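Local coordinates for protein glycinin A3B4 subunit (Glycine max, PDB 2D5H) that probably serves as a seed storage protein of the 11S globulin family, a two-cupin subunit that assembles into trimers, at residues E31-Q36 against V47-L52; S150-Q155 against A361-G366; Y164-P169 against L227-D232; L331-A336 against S352-L357; R396-V401 against G435-E440. All coordinates share one frame; numbering follows the deposited sequence.

Overall arrangement
The five contacts run through both cupin domains of the subunit. Contact 1 pairs strands 28-32 and 46-52 of the N-terminal cupin; contact 3, the two centres about 21 Å apart, joins loops that follow strand 163-164 and precede strand 237-239. Contact 4 reaches the same sheet as contact 1 through strand 333-334, and also the C-terminal sheet that holds one strand of contact 5, whose centre is about 23 Å from that of contact 4. Contact 2 ties a loop of one cupin to a loop of the other and touches contact 4. In sequence, contact 1 closes first; contacts 3 and 4 fall between the two halves of contact 2, and contact 5 comes last. Contacts 2 and 3 also meet the second subunit.

Contact 1. Residues E31-Q36 against V47-L52; sequences ETWNSQ and VSKRTL. With CO3 (carbonate ion), chain G.
Trp33 lies beside Val47 at the end of the antiparallel pairing of strands 28-32 and 46-52 in the N-terminal cupin barrel, both side chains pointing the same way. The indole carbon CG is anti to the carbonyl carbon (chi1 -77°), which lays the six-membered ring along the facing strand. Trp33 CB stands 4.0 Å from Val47 O, CE3 meets Val47 CB at 3.2 Å, CZ3 touches Val47 CG1 at 3.3 Å, and CH2 ends 4.0 Å from Lys49 CE. An alanine in place of the tryptophan is likely to open a gap beside Val47 and deprive Lys49 CE of its aromatic neighbour. The backbone is fixed by Trp33 N to Val47 O (3.1 Å) and by a mutual pair, of which Glu31 N to Lys49 O (2.9 Å) is nearly straight at 169°. Glu31 and Lys49 lie side by side with at best a weak, doubtfully placed salt bridge; Glu31 OE2 pairs with Arg22. On the other face Thr32 CG2 meets Ser48 OG, and Arg50 NH2 donates in its guanidinium plane to O1 of a carbonate (3.1 Å), probably from the crystallisation liquor and also bound by His58. One face is thus mixed, Trp33 and Val47 packing on Leu421 beside the charged pair; the Thr32, Ser48 and Arg50 face is more polar.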
# COMPACT_ATOMS: atom_id res chain seq x y z
N GLU A 31 17.85 -24.24 2.91
CA GLU A 31 17.33 -24.23 4.27
C GLU A 31 16.39 -23.04 4.39
O GLU A 31 16.79 -21.90 4.17
CB GLU A 31 18.48 -24.11 5.27
CG GLU A 31 19.47 -25.26 5.22
CD GLU A 31 20.53 -25.17 6.30
OE1 GLU A 31 21.29 -24.17 6.31
OE2 GLU A 31 20.61 -26.08 7.14
N THR A 32 15.13 -23.30 4.73
CA THR A 32 14.15 -22.23 4.85
C THR A 32 13.46 -22.12 6.21
O THR A 32 13.11 -23.12 6.84
CB THR A 32 13.06 -22.37 3.77
OG1 THR A 32 12.49 -23.68 3.83
CG2 THR A 32 13.64 -22.14 2.39
N TRP A 33 13.28 -20.88 6.64
CA TRP A 33 12.63 -20.58 7.91
C TRP A 33 11.13 -20.43 7.64
O TRP A 33 10.73 -19.77 6.68
CB TRP A 33 13.18 -19.27 8.47
CG TRP A 33 14.53 -19.39 9.11
CD1 TRP A 33 14.79 -19.74 10.41
CD2 TRP A 33 15.81 -19.14 8.50
NE1 TRP A 33 16.14 -19.71 10.65
CE2 TRP A 33 16.79 -19.35 9.49
CE3 TRP A 33 16.21 -18.76 7.22
CZ2 TRP A 33 18.16 -19.18 9.24
CZ3 TRP A 33 17.57 -18.59 6.97
CH2 TRP A 33 18.53 -18.80 7.97
N ASN A 34 10.30 -21.04 8.48
CA ASN A 34 8.85 -20.96 8.30
C ASN A 34 8.34 -19.53 8.40
O ASN A 34 8.69 -18.79 9.32
CB ASN A 34 8.15 -21.84 9.33
CG ASN A 34 6.68 -22.05 9.01
OD1 ASN A 34 5.97 -22.74 9.74
ND2 ASN A 34 6.22 -21.47 7.91
N SER A 35 7.49 -19.14 7.45
CA SER A 35 6.91 -17.80 7.41
C SER A 35 5.79 -17.64 8.43
O SER A 35 5.39 -16.52 8.76
CB SER A 35 6.37 -17.50 6.02
OG SER A 35 5.33 -18.41 5.68
N GLN A 36 5.29 -18.76 8.94
CA GLN A 36 4.21 -18.73 9.92
C GLN A 36 4.71 -18.31 11.30
O GLN A 36 3.93 -18.21 12.25
CB GLN A 36 3.52 -20.10 10.00
CG GLN A 36 2.79 -20.49 8.72
CD GLN A 36 2.03 -21.79 8.84
OE1 GLN A 36 1.12 -21.92 9.67
NE2 GLN A 36 2.38 -22.77 8.02
N VAL A 47 12.82 -16.12 5.27
CA VAL A 47 14.19 -16.26 4.80
C VAL A 47 14.49 -17.63 4.21
O VAL A 47 13.84 -18.62 4.53
CB VAL A 47 15.19 -15.99 5.94
CG1 VAL A 47 16.59 -15.85 5.38
CG2 VAL A 47 14.78 -14.73 6.70
N SER A 48 15.50 -17.67 3.34
CA SER A 48 15.92 -18.90 2.69
C SER A 48 17.44 -18.93 2.51
O SER A 48 17.99 -18.17 1.72
CB SER A 48 15.25 -19.02 1.32
OG SER A 48 15.68 -20.18 0.64
N LYS A 49 18.10 -19.80 3.27
CA LYS A 49 19.55 -19.94 3.18
C LYS A 49 19.87 -20.87 2.02
O LYS A 49 19.39 -22.00 1.97
CB LYS A 49 20.11 -20.54 4.48
CG LYS A 49 21.63 -20.69 4.48
CD LYS A 49 22.13 -21.51 5.66
CE LYS A 49 21.85 -20.83 7.00
NZ LYS A 49 22.35 -21.63 8.15
N ARG A 50 20.67 -20.39 1.08
CA ARG A 50 21.01 -21.21 -0.08
C ARG A 50 22.50 -21.53 -0.18
O ARG A 50 23.35 -20.65 -0.05
CB ARG A 50 20.51 -20.51 -1.34
CG ARG A 50 19.00 -20.39 -1.37
CD ARG A 50 18.50 -19.37 -2.38
NE ARG A 50 17.05 -19.23 -2.30
CZ ARG A 50 16.35 -18.29 -2.93
NH1 ARG A 50 15.03 -18.25 -2.80
NH2 ARG A 50 16.97 -17.40 -3.70
N THR A 51 22.79 -22.80 -0.40
CA THR A 51 24.16 -23.28 -0.52
C THR A 51 24.35 -23.99 -1.86
O THR A 51 23.71 -25.00 -2.13
CB THR A 51 24.50 -24.28 0.59
OG1 THR A 51 24.27 -23.67 1.87
CG2 THR A 51 25.95 -24.70 0.49
N LEU A 52 25.24 -23.44 -2.68
CA LEU A 52 25.53 -24.01 -3.99
C LEU A 52 26.83 -24.80 -3.93
O LEU A 52 27.91 -24.22 -3.77
CB LEU A 52 25.65 -22.90 -5.04
CG LEU A 52 24.39 -22.10 -5.35
CD1 LEU A 52 24.72 -20.96 -6.31
CD2 LEU A 52 23.34 -23.02 -5.95
C CO3 G . 20.77 -18.00 -5.17
O1 CO3 G . 19.81 -17.17 -4.96
O2 CO3 G . 20.50 -19.25 -5.34
O3 CO3 G . 22.00 -17.57 -5.20

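Contact 2. Residues S150-Q155 against A361-G366; sequences SNFNNQ and ALRQFG
Phe152 and Arg363 cross at about a right angle, the phenyl and guanidinium planes 46° apart. Arg363 NH2 arrives at the rim of the ring, in its plane and 3.9 Å from Phe152 CZ, so the cation does not lie over the pi face. Phe152 CG sits between its backbone N and carbonyl carbon (chi1 58°), folding the ring back under its own neighbour: Asn151 OD1 stands 3.5 Å above the centre of the Phe152 ring. The arginine chain, bent at chi2 and chi3, doubles round to bring its end to this ring from a CB that points away. Asn151 reaches straight across instead. Its ND2 gives Phe365 O a short but poorly directed, weak hydrogen bond (2.7 Å, 123°) and is also bonded to Asp148 OD1. Asn153 comes in next to it, with ND2 3.6 Å from Gln364 O. Beyond the contact, Asn153 O and the Gln155 backbone are bonded to Gln426 of the second subunit. The loop after strand 141-147 thereby meets the loop between strands 349-354 and 368-374, whose Leu362 and Phe365 side chains rest on Val124 of strand 121-125.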
# COMPACT_ATOMS: atom_id res chain seq x y z
N SER A 150 5.71 -9.64 1.78
CA SER A 150 4.75 -8.60 2.11
C SER A 150 4.98 -7.31 1.32
O SER A 150 4.51 -6.24 1.71
CB SER A 150 4.79 -8.28 3.60
OG SER A 150 6.04 -7.72 3.96
N ASN A 151 5.70 -7.41 0.21
CA ASN A 151 5.97 -6.24 -0.61
C ASN A 151 4.72 -5.89 -1.41
O ASN A 151 3.88 -6.76 -1.67
CB ASN A 151 7.14 -6.50 -1.56
CG ASN A 151 7.66 -5.23 -2.21
OD1 ASN A 151 6.92 -4.53 -2.91
ND2 ASN A 151 8.93 -4.92 -1.99
N PHE A 152 4.58 -4.62 -1.78
CA PHE A 152 3.42 -4.18 -2.54
C PHE A 152 3.48 -4.62 -3.99
O PHE A 152 2.68 -4.18 -4.82
CB PHE A 152 3.29 -2.65 -2.44
CG PHE A 152 4.49 -1.90 -2.95
CD1 PHE A 152 4.78 -1.83 -4.31
CD2 PHE A 152 5.34 -1.24 -2.05
CE1 PHE A 152 5.89 -1.12 -4.77
CE2 PHE A 152 6.45 -0.53 -2.51
CZ PHE A 152 6.72 -0.47 -3.87
N ASN A 153 4.44 -5.49 -4.31
CA ASN A 153 4.58 -6.00 -5.67
C ASN A 153 3.88 -7.34 -5.77
O ASN A 153 3.34 -7.69 -6.82
CB ASN A 153 6.06 -6.14 -6.04
CG ASN A 153 6.76 -4.79 -6.15
OD1 ASN A 153 6.34 -3.92 -6.91
ND2 ASN A 153 7.84 -4.62 -5.39
N ASN A 154 3.90 -8.10 -4.68
CA ASN A 154 3.25 -9.40 -4.64
C ASN A 154 1.75 -9.17 -4.58
O ASN A 154 1.24 -8.66 -3.58
CB ASN A 154 3.69 -10.17 -3.39
CG ASN A 154 3.00 -11.52 -3.26
OD1 ASN A 154 1.79 -11.63 -3.45
ND2 ASN A 154 3.76 -12.54 -2.90
N GLN A 155 1.05 -9.53 -5.64
CA GLN A 155 -0.40 -9.35 -5.66
C GLN A 155 -1.11 -10.65 -5.32
O GLN A 155 -2.34 -10.71 -5.31
CB GLN A 155 -0.87 -8.83 -7.01
CG GLN A 155 -0.39 -7.42 -7.32
CD GLN A 155 -1.27 -6.72 -8.34
OE1 GLN A 155 -1.50 -7.23 -9.43
NE2 GLN A 155 -1.77 -5.54 -7.98
N ALA A 361 18.34 0.85 -7.67
CA ALA A 361 17.42 -0.23 -8.00
C ALA A 361 16.57 -0.69 -6.81
O ALA A 361 15.50 -1.25 -6.98
CB ALA A 361 18.19 -1.42 -8.56
N LEU A 362 17.07 -0.44 -5.60
CA LEU A 362 16.36 -0.84 -4.39
C LEU A 362 15.01 -0.15 -4.22
O LEU A 362 14.04 -0.78 -3.80
CB LEU A 362 17.24 -0.55 -3.17
CG LEU A 362 18.54 -1.35 -3.12
CD1 LEU A 362 19.42 -0.85 -1.99
CD2 LEU A 362 18.23 -2.83 -2.95
N ARG A 363 14.95 1.14 -4.55
CA ARG A 363 13.72 1.92 -4.44
C ARG A 363 12.49 1.18 -4.96
O ARG A 363 11.48 1.07 -4.26
CB ARG A 363 13.88 3.25 -5.20
CG ARG A 363 12.62 4.09 -5.31
CD ARG A 363 12.08 4.52 -3.95
NE ARG A 363 11.27 3.49 -3.32
CZ ARG A 363 10.02 3.19 -3.68
NH1 ARG A 363 9.43 3.85 -4.67
NH2 ARG A 363 9.36 2.23 -3.04
N GLN A 364 12.57 0.66 -6.18
CA GLN A 364 11.46 -0.07 -6.78
C GLN A 364 11.08 -1.31 -5.96
O GLN A 364 9.96 -1.81 -6.09
CB GLN A 364 11.82 -0.49 -8.21
CG GLN A 364 11.73 0.62 -9.25
CD GLN A 364 12.64 1.80 -8.96
OE1 GLN A 364 12.42 2.54 -7.99
NE2 GLN A 364 13.66 1.98 -9.79
N PHE A 365 11.99 -1.78 -5.13
CA PHE A 365 11.73 -2.96 -4.32
C PHE A 365 11.58 -2.64 -2.84
O PHE A 365 11.19 -3.50 -2.05
CB PHE A 365 12.86 -3.97 -4.54
CG PHE A 365 13.23 -4.13 -5.99
CD1 PHE A 365 12.28 -4.51 -6.93
CD2 PHE A 365 14.54 -3.89 -6.41
CE1 PHE A 365 12.62 -4.64 -8.28
CE2 PHE A 365 14.88 -4.01 -7.76
CZ PHE A 365 13.92 -4.39 -8.69
N GLY A 366 11.89 -1.40 -2.48
CA GLY A 366 11.78 -0.96 -1.10
C GLY A 366 12.50 -1.82 -0.08
O GLY A 366 11.88 -2.31 0.87

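Contact 3. Residues Y164-P169 against L227-D232; sequences YLAGNP and LRSPDD
Gly167 and Ser229 bring their backbones to 4.9 Å between CA atoms, the glycine at phi 86° and the serine in the left-handed region (phi 46°) as the chain leaves helix 223-226. This is a loop-to-loop contact on the periphery of the N-terminal cupin: the segment after strand 163-164 is fastened to the end of a short helix in the excursion that precedes strand 237-239. Its one direct polar link is Gly167 N to Ser229 OG, 2.9 Å and nearly straight at 163°. Ser229 OG lies anti to its carbonyl carbon, which aims the hydroxyl at the glycine N-H, while the CB itself comes 3.5 Å from Gly167 CA. Putting an alanine in place of the serine would probably leave this buried N-H without its acceptor and remove the hydroxyl's contact with Gly167. Asp232 covers the glycine as well: Asp232 OD1 lies 3.2 Å from Gly167 CA, while OD2 forms a salt bridge with Arg234. At these backbone angles any CB on Gly167 would press on the preceding carbonyl O. Tyr471 of the second subunit packs on Ala166, Leu227 and Ser229, and its OH is bonded to Leu165 O, so the joint also belongs to a subunit interface. Asn168 CB rests 3.6 Å from Asp232 O.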
# COMPACT_ATOMS: atom_id res chain seq x y z
N TYR A 164 9.47 -22.86 -10.87
CA TYR A 164 10.62 -23.41 -11.57
C TYR A 164 10.31 -23.72 -13.03
O TYR A 164 9.21 -24.17 -13.35
CB TYR A 164 11.12 -24.68 -10.88
CG TYR A 164 12.02 -24.41 -9.70
CD1 TYR A 164 11.49 -24.27 -8.41
CD2 TYR A 164 13.39 -24.28 -9.87
CE1 TYR A 164 12.32 -23.99 -7.33
CE2 TYR A 164 14.23 -24.00 -8.79
CZ TYR A 164 13.68 -23.86 -7.52
OH TYR A 164 14.51 -23.59 -6.46
N LEU A 165 11.28 -23.47 -13.90
CA LEU A 165 11.10 -23.73 -15.32
C LEU A 165 11.54 -25.13 -15.72
O LEU A 165 11.24 -25.59 -16.82
CB LEU A 165 11.88 -22.70 -16.14
CG LEU A 165 11.44 -21.24 -16.03
CD1 LEU A 165 12.32 -20.37 -16.92
CD2 LEU A 165 9.97 -21.10 -16.43
N ALA A 166 12.25 -25.82 -14.83
CA ALA A 166 12.73 -27.17 -15.12
C ALA A 166 12.95 -28.02 -13.87
O ALA A 166 13.20 -27.50 -12.79
CB ALA A 166 14.01 -27.10 -15.93
N GLY A 167 12.86 -29.34 -14.04
CA GLY A 167 13.08 -30.27 -12.95
C GLY A 167 11.87 -30.58 -12.08
O GLY A 167 10.82 -29.95 -12.21
N ASN A 168 12.03 -31.56 -11.21
CA ASN A 168 10.98 -31.98 -10.28
C ASN A 168 11.48 -31.68 -8.87
O ASN A 168 11.92 -32.58 -8.14
CB ASN A 168 10.69 -33.47 -10.44
CG ASN A 168 9.59 -33.96 -9.52
OD1 ASN A 168 8.45 -33.50 -9.60
ND2 ASN A 168 9.92 -34.90 -8.65
N PRO A 169 11.42 -30.40 -8.46
CA PRO A 169 11.86 -29.92 -7.14
C PRO A 169 10.99 -30.31 -5.96
O PRO A 169 9.86 -30.77 -6.13
CB PRO A 169 11.91 -28.41 -7.33
CG PRO A 169 10.73 -28.18 -8.22
CD PRO A 169 10.88 -29.27 -9.26
N LEU A 227 11.09 -31.34 -21.61
CA LEU A 227 10.85 -30.02 -21.04
C LEU A 227 9.92 -30.09 -19.83
O LEU A 227 9.80 -29.13 -19.08
CB LEU A 227 10.25 -29.09 -22.10
CG LEU A 227 11.18 -28.72 -23.27
CD1 LEU A 227 10.43 -27.87 -24.28
CD2 LEU A 227 12.39 -27.97 -22.74
N ARG A 228 9.28 -31.24 -19.65
CA ARG A 228 8.39 -31.45 -18.51
C ARG A 228 9.23 -32.05 -17.38
O ARG A 228 8.75 -32.24 -16.26
CB ARG A 228 7.26 -32.42 -18.88
CG ARG A 228 6.29 -31.87 -19.91
CD ARG A 228 5.24 -32.91 -20.32
NE ARG A 228 4.50 -33.46 -19.19
CZ ARG A 228 4.94 -34.47 -18.43
NH1 ARG A 228 6.10 -35.04 -18.68
NH2 ARG A 228 4.20 -34.90 -17.41
N SER A 229 10.48 -32.35 -17.71
CA SER A 229 11.44 -32.92 -16.77
C SER A 229 10.89 -34.09 -15.95
O SER A 229 11.06 -34.12 -14.73
CB SER A 229 11.96 -31.83 -15.84
OG SER A 229 12.58 -30.79 -16.57
N PRO A 230 10.22 -35.06 -16.60
CA PRO A 230 9.67 -36.21 -15.88
C PRO A 230 10.78 -37.14 -15.42
O PRO A 230 10.53 -38.29 -15.05
CB PRO A 230 8.76 -36.85 -16.91
CG PRO A 230 9.50 -36.61 -18.19
CD PRO A 230 9.92 -35.15 -18.04
N ASP A 231 12.01 -36.64 -15.45
CA ASP A 231 13.18 -37.41 -15.04
C ASP A 231 13.79 -36.79 -13.79
O ASP A 231 13.58 -37.27 -12.67
CB ASP A 231 14.22 -37.42 -16.17
CG ASP A 231 13.67 -37.94 -17.49
OD1 ASP A 231 14.41 -37.94 -18.49
OD2 ASP A 231 12.49 -38.36 -17.52
N ASP A 232 14.54 -35.71 -14.00
CA ASP A 232 15.23 -34.96 -12.95
C ASP A 232 14.92 -35.34 -11.51
O ASP A 232 13.84 -35.06 -10.99
CB ASP A 232 14.95 -33.46 -13.13
CG ASP A 232 15.52 -32.91 -14.43
OD1 ASP A 232 15.27 -31.72 -14.74
OD2 ASP A 232 16.21 -33.67 -15.13

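Contact 4. Residues L331-A336 against S352-L357; sequences LHENIA and STLNSL
Ile335 and Leu354 meet where a sheet of the N-terminal cupin comes up against one of the C-terminal cupin. The short, weakly bonded strand 333-334 is the outermost strand of the N-terminal sheet, joined through its backbone to strand 121-125, whereas strand 349-354 belongs to the C-terminal sheet. The two touching parts run nearly antiparallel, 163° apart, yet no hydrogen bond joins them; packing does the work. In the close-packed part Ser352 CB lies against Ile335 O at 3.2 Å. Ile335 carries CG1 anti to its backbone N (chi1 -169°), which extends CD1 across to Leu354 CB at 3.9 Å, the two chains crossing at a slant. The aliphatic stem of Glu333 joins in, its CG 3.7 Å from Leu354 CD1 and its CB 3.9 Å from both leucine methyls. Val122 of strand 121-125 touches both Ile335 and Leu354, and Tyr371 of strand 368-374 packs on Ile335 and Ser352, so this patch is lined from both sheets. Thr353 faces away from the contact, with OG1 bonded to Asp342 and Gln370. The loose side is the carboxylate of the partly exposed Glu333: its CB points toward Leu354, but the bend at chi2 (66°) leads the acid group away, and Glu333 OE2 accepts a weak hydrogen bond from Asn334 N in its own segment (3.3 Å).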
# COMPACT_ATOMS: atom_id res chain seq x y z
N LEU A 331 22.03 -4.15 -10.18
CA LEU A 331 21.21 -4.75 -9.13
C LEU A 331 22.01 -5.11 -7.90
O LEU A 331 21.54 -4.94 -6.77
CB LEU A 331 20.50 -6.00 -9.66
CG LEU A 331 19.55 -5.81 -10.85
CD1 LEU A 331 18.95 -7.15 -11.24
CD2 LEU A 331 18.46 -4.82 -10.48
N HIS A 332 23.22 -5.62 -8.11
CA HIS A 332 24.07 -6.02 -7.00
C HIS A 332 25.06 -4.93 -6.59
O HIS A 332 25.19 -3.90 -7.24
CB HIS A 332 24.83 -7.30 -7.36
CG HIS A 332 25.60 -7.21 -8.64
ND1 HIS A 332 26.65 -6.35 -8.82
CD2 HIS A 332 25.46 -7.88 -9.81
CE1 HIS A 332 27.13 -6.49 -10.04
NE2 HIS A 332 26.42 -7.41 -10.66
N GLU A 333 25.76 -5.19 -5.48
CA GLU A 333 26.75 -4.27 -4.94
C GLU A 333 27.41 -4.95 -3.75
O GLU A 333 26.86 -5.90 -3.20
CB GLU A 333 26.08 -2.97 -4.48
CG GLU A 333 27.04 -1.93 -3.94
CD GLU A 333 27.97 -1.40 -5.01
OE1 GLU A 333 27.48 -0.73 -5.94
OE2 GLU A 333 29.19 -1.64 -4.92
N ASN A 334 28.58 -4.46 -3.35
CA ASN A 334 29.29 -5.04 -2.22
C ASN A 334 29.05 -4.20 -0.97
O ASN A 334 29.10 -2.97 -1.02
CB ASN A 334 30.79 -5.14 -2.50
CG ASN A 334 31.50 -6.06 -1.53
OD1 ASN A 334 31.49 -7.28 -1.70
ND2 ASN A 334 32.10 -5.48 -0.51
N ILE A 335 28.81 -4.87 0.15
CA ILE A 335 28.56 -4.19 1.42
C ILE A 335 29.63 -4.54 2.45
O ILE A 335 29.74 -3.87 3.48
CB ILE A 335 27.18 -4.61 1.97
CG1 ILE A 335 26.79 -3.71 3.15
CG2 ILE A 335 27.21 -6.07 2.40
CD1 ILE A 335 25.39 -3.98 3.68
N ALA A 336 30.40 -5.58 2.17
CA ALA A 336 31.45 -6.03 3.08
C ALA A 336 32.72 -5.19 3.05
O ALA A 336 33.10 -4.60 4.06
CB ALA A 336 31.79 -7.49 2.78
N SER A 352 28.70 -0.86 7.78
CA SER A 352 28.53 -0.50 6.37
C SER A 352 27.04 -0.57 6.03
O SER A 352 26.31 -1.41 6.55
CB SER A 352 29.31 -1.47 5.48
OG SER A 352 30.69 -1.43 5.77
N THR A 353 26.61 0.32 5.14
CA THR A 353 25.20 0.36 4.73
C THR A 353 25.02 0.36 3.22
O THR A 353 25.85 0.90 2.48
CB THR A 353 24.50 1.61 5.30
OG1 THR A 353 24.43 1.51 6.73
CG2 THR A 353 23.09 1.75 4.74
N LEU A 354 23.94 -0.25 2.76
CA LEU A 354 23.63 -0.32 1.34
C LEU A 354 22.16 -0.00 1.10
O LEU A 354 21.33 -0.91 1.02
CB LEU A 354 23.96 -1.71 0.79
CG LEU A 354 23.72 -1.91 -0.71
CD1 LEU A 354 24.51 -0.89 -1.52
CD2 LEU A 354 24.12 -3.32 -1.11
N ASN A 355 21.84 1.28 0.99
CA ASN A 355 20.46 1.71 0.75
C ASN A 355 20.26 2.13 -0.70
O ASN A 355 21.07 1.80 -1.57
CB ASN A 355 20.09 2.86 1.69
CG ASN A 355 21.01 4.05 1.53
OD1 ASN A 355 21.15 4.60 0.44
ND2 ASN A 355 21.64 4.47 2.62
N SER A 356 19.19 2.87 -0.96
CA SER A 356 18.87 3.33 -2.31
C SER A 356 19.91 4.30 -2.85
O SER A 356 20.37 4.16 -3.98
CB SER A 356 17.49 4.00 -2.32
OG SER A 356 17.47 5.12 -1.45
N LEU A 357 20.26 5.29 -2.04
CA LEU A 357 21.24 6.30 -2.43
C LEU A 357 22.45 5.69 -3.13
O LEU A 357 23.07 6.32 -3.98
CB LEU A 357 21.70 7.10 -1.20
CG LEU A 357 20.64 7.95 -0.49
CD1 LEU A 357 19.53 7.07 0.07
CD2 LEU A 357 21.31 8.74 0.62

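Contact 5. Residues R396-V401 against G435-E440; sequences RGKGRV and GEQGLE
Glu440 O is gripped by two donors: Arg396 N at 3.0 Å and the hydroxyl OG1 of Thr395. The return bond, Glu440 N to Arg396 O, completes an antiparallel hydrogen-bonded pair. Arg396 then sends an extended chain, CG anti to its backbone N (chi1 178°), along the turn Gly435-Gly438. Its NH1 meets Gln437 O at 3.0 Å with an N-H angle of 166°, and the oxygen lies in the guanidinium plane, so the contact is made at the edge of the group. Arg396 NE and Glu440 OE2 remain 4.9 Å apart; their opposite charges may attract but do not touch, and Glu440 OE1 has a weak hydrogen bond with Tyr371 OH. Next along, Lys398 N makes a weak bond to Gly438 O, and Gly435 N donates to Lys398 O at 3.2 Å. Gln437 crosses Lys398 at a slant, with OE1 3.3 Å from Lys398 CB. Leu439 CD1 comes within 3.6 Å of Lys398 N. Gly397 is pressed close, for a CB there would run into Leu439 CA. Strands 397-401 and 438-440 cross at 103° rather than lying flat, since the chain turns corners at Arg396 and at Glu436-Gln437. Strand 397-404 pairs onward with 410-417 and 429-435, while 438-445 lies between 368-374 and 390-394, so this corner joins the two sheets of the C-terminal cupin barrel.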
# COMPACT_ATOMS: atom_id res chain seq x y z
N ARG A 396 29.05 -14.37 11.29
CA ARG A 396 30.20 -14.75 12.11
C ARG A 396 30.14 -14.06 13.47
O ARG A 396 29.89 -12.85 13.54
CB ARG A 396 31.50 -14.38 11.41
CG ARG A 396 32.75 -14.70 12.21
CD ARG A 396 33.99 -14.09 11.59
NE ARG A 396 35.18 -14.32 12.41
CZ ARG A 396 35.30 -13.95 13.69
NH1 ARG A 396 34.30 -13.33 14.30
NH2 ARG A 396 36.42 -14.21 14.35
N GLY A 397 30.36 -14.81 14.54
CA GLY A 397 30.33 -14.22 15.86
C GLY A 397 29.45 -14.93 16.87
O GLY A 397 29.09 -16.09 16.69
N LYS A 398 29.12 -14.21 17.93
CA LYS A 398 28.28 -14.73 19.01
C LYS A 398 28.28 -13.67 20.10
O LYS A 398 29.33 -13.36 20.67
CB LYS A 398 28.87 -16.03 19.55
CG LYS A 398 28.06 -16.72 20.63
CD LYS A 398 28.76 -18.00 21.07
CE LYS A 398 27.99 -18.73 22.17
NZ LYS A 398 28.69 -19.98 22.60
N GLY A 399 27.11 -13.10 20.39
CA GLY A 399 27.06 -12.06 21.41
C GLY A 399 25.74 -11.88 22.14
O GLY A 399 24.86 -12.74 22.11
N ARG A 400 25.61 -10.72 22.79
CA ARG A 400 24.42 -10.38 23.55
C ARG A 400 23.54 -9.45 22.72
O ARG A 400 24.01 -8.45 22.17
CB ARG A 400 24.83 -9.69 24.85
CG ARG A 400 23.81 -9.79 25.97
CD ARG A 400 23.75 -11.21 26.53
NE ARG A 400 22.81 -11.31 27.65
CZ ARG A 400 22.56 -12.43 28.32
NH1 ARG A 400 23.18 -13.55 27.99
NH2 ARG A 400 21.69 -12.42 29.32
N VAL A 401 22.25 -9.77 22.65
CA VAL A 401 21.30 -8.96 21.89
C VAL A 401 20.08 -8.63 22.74
O VAL A 401 19.38 -9.53 23.21
CB VAL A 401 20.83 -9.69 20.62
CG1 VAL A 401 19.87 -8.80 19.84
CG2 VAL A 401 22.03 -10.06 19.76
N GLY A 435 30.98 -10.99 21.96
CA GLY A 435 31.76 -11.69 22.96
C GLY A 435 33.26 -11.51 22.77
O GLY A 435 33.70 -10.49 22.23
N GLU A 436 34.04 -12.49 23.22
CA GLU A 436 35.49 -12.43 23.12
C GLU A 436 35.95 -12.78 21.71
O GLU A 436 37.12 -12.61 21.37
CB GLU A 436 36.13 -13.41 24.12
CG GLU A 436 37.33 -12.86 24.90
CD GLU A 436 38.50 -12.48 24.01
OE1 GLU A 436 38.34 -11.57 23.17
OE2 GLU A 436 39.58 -13.08 24.17
N GLN A 437 35.02 -13.26 20.89
CA GLN A 437 35.34 -13.64 19.52
C GLN A 437 34.76 -12.69 18.48
O GLN A 437 34.83 -12.96 17.28
CB GLN A 437 34.85 -15.08 19.26
CG GLN A 437 33.41 -15.34 19.68
CD GLN A 437 33.09 -16.83 19.74
OE1 GLN A 437 31.96 -17.22 20.04
NE2 GLN A 437 34.08 -17.66 19.46
N GLY A 438 34.19 -11.58 18.94
CA GLY A 438 33.62 -10.61 18.02
C GLY A 438 32.19 -10.91 17.63
O GLY A 438 31.61 -11.92 18.04
N LEU A 439 31.61 -10.02 16.82
CA LEU A 439 30.24 -10.18 16.35
C LEU A 439 30.07 -9.48 15.01
O LEU A 439 30.08 -8.25 14.93
CB LEU A 439 29.27 -9.57 17.37
CG LEU A 439 27.77 -9.71 17.06
CD1 LEU A 439 27.38 -11.18 17.02
CD2 LEU A 439 26.98 -8.98 18.13
N GLU A 440 29.92 -10.27 13.95
CA GLU A 440 29.75 -9.73 12.61
C GLU A 440 28.47 -10.32 12.02
O GLU A 440 28.35 -11.54 11.88
CB GLU A 440 30.96 -10.11 11.75
CG GLU A 440 31.15 -9.24 10.52
CD GLU A 440 32.55 -9.37 9.94
OE1 GLU A 440 32.88 -8.63 8.99
OE2 GLU A 440 33.33 -10.22 10.43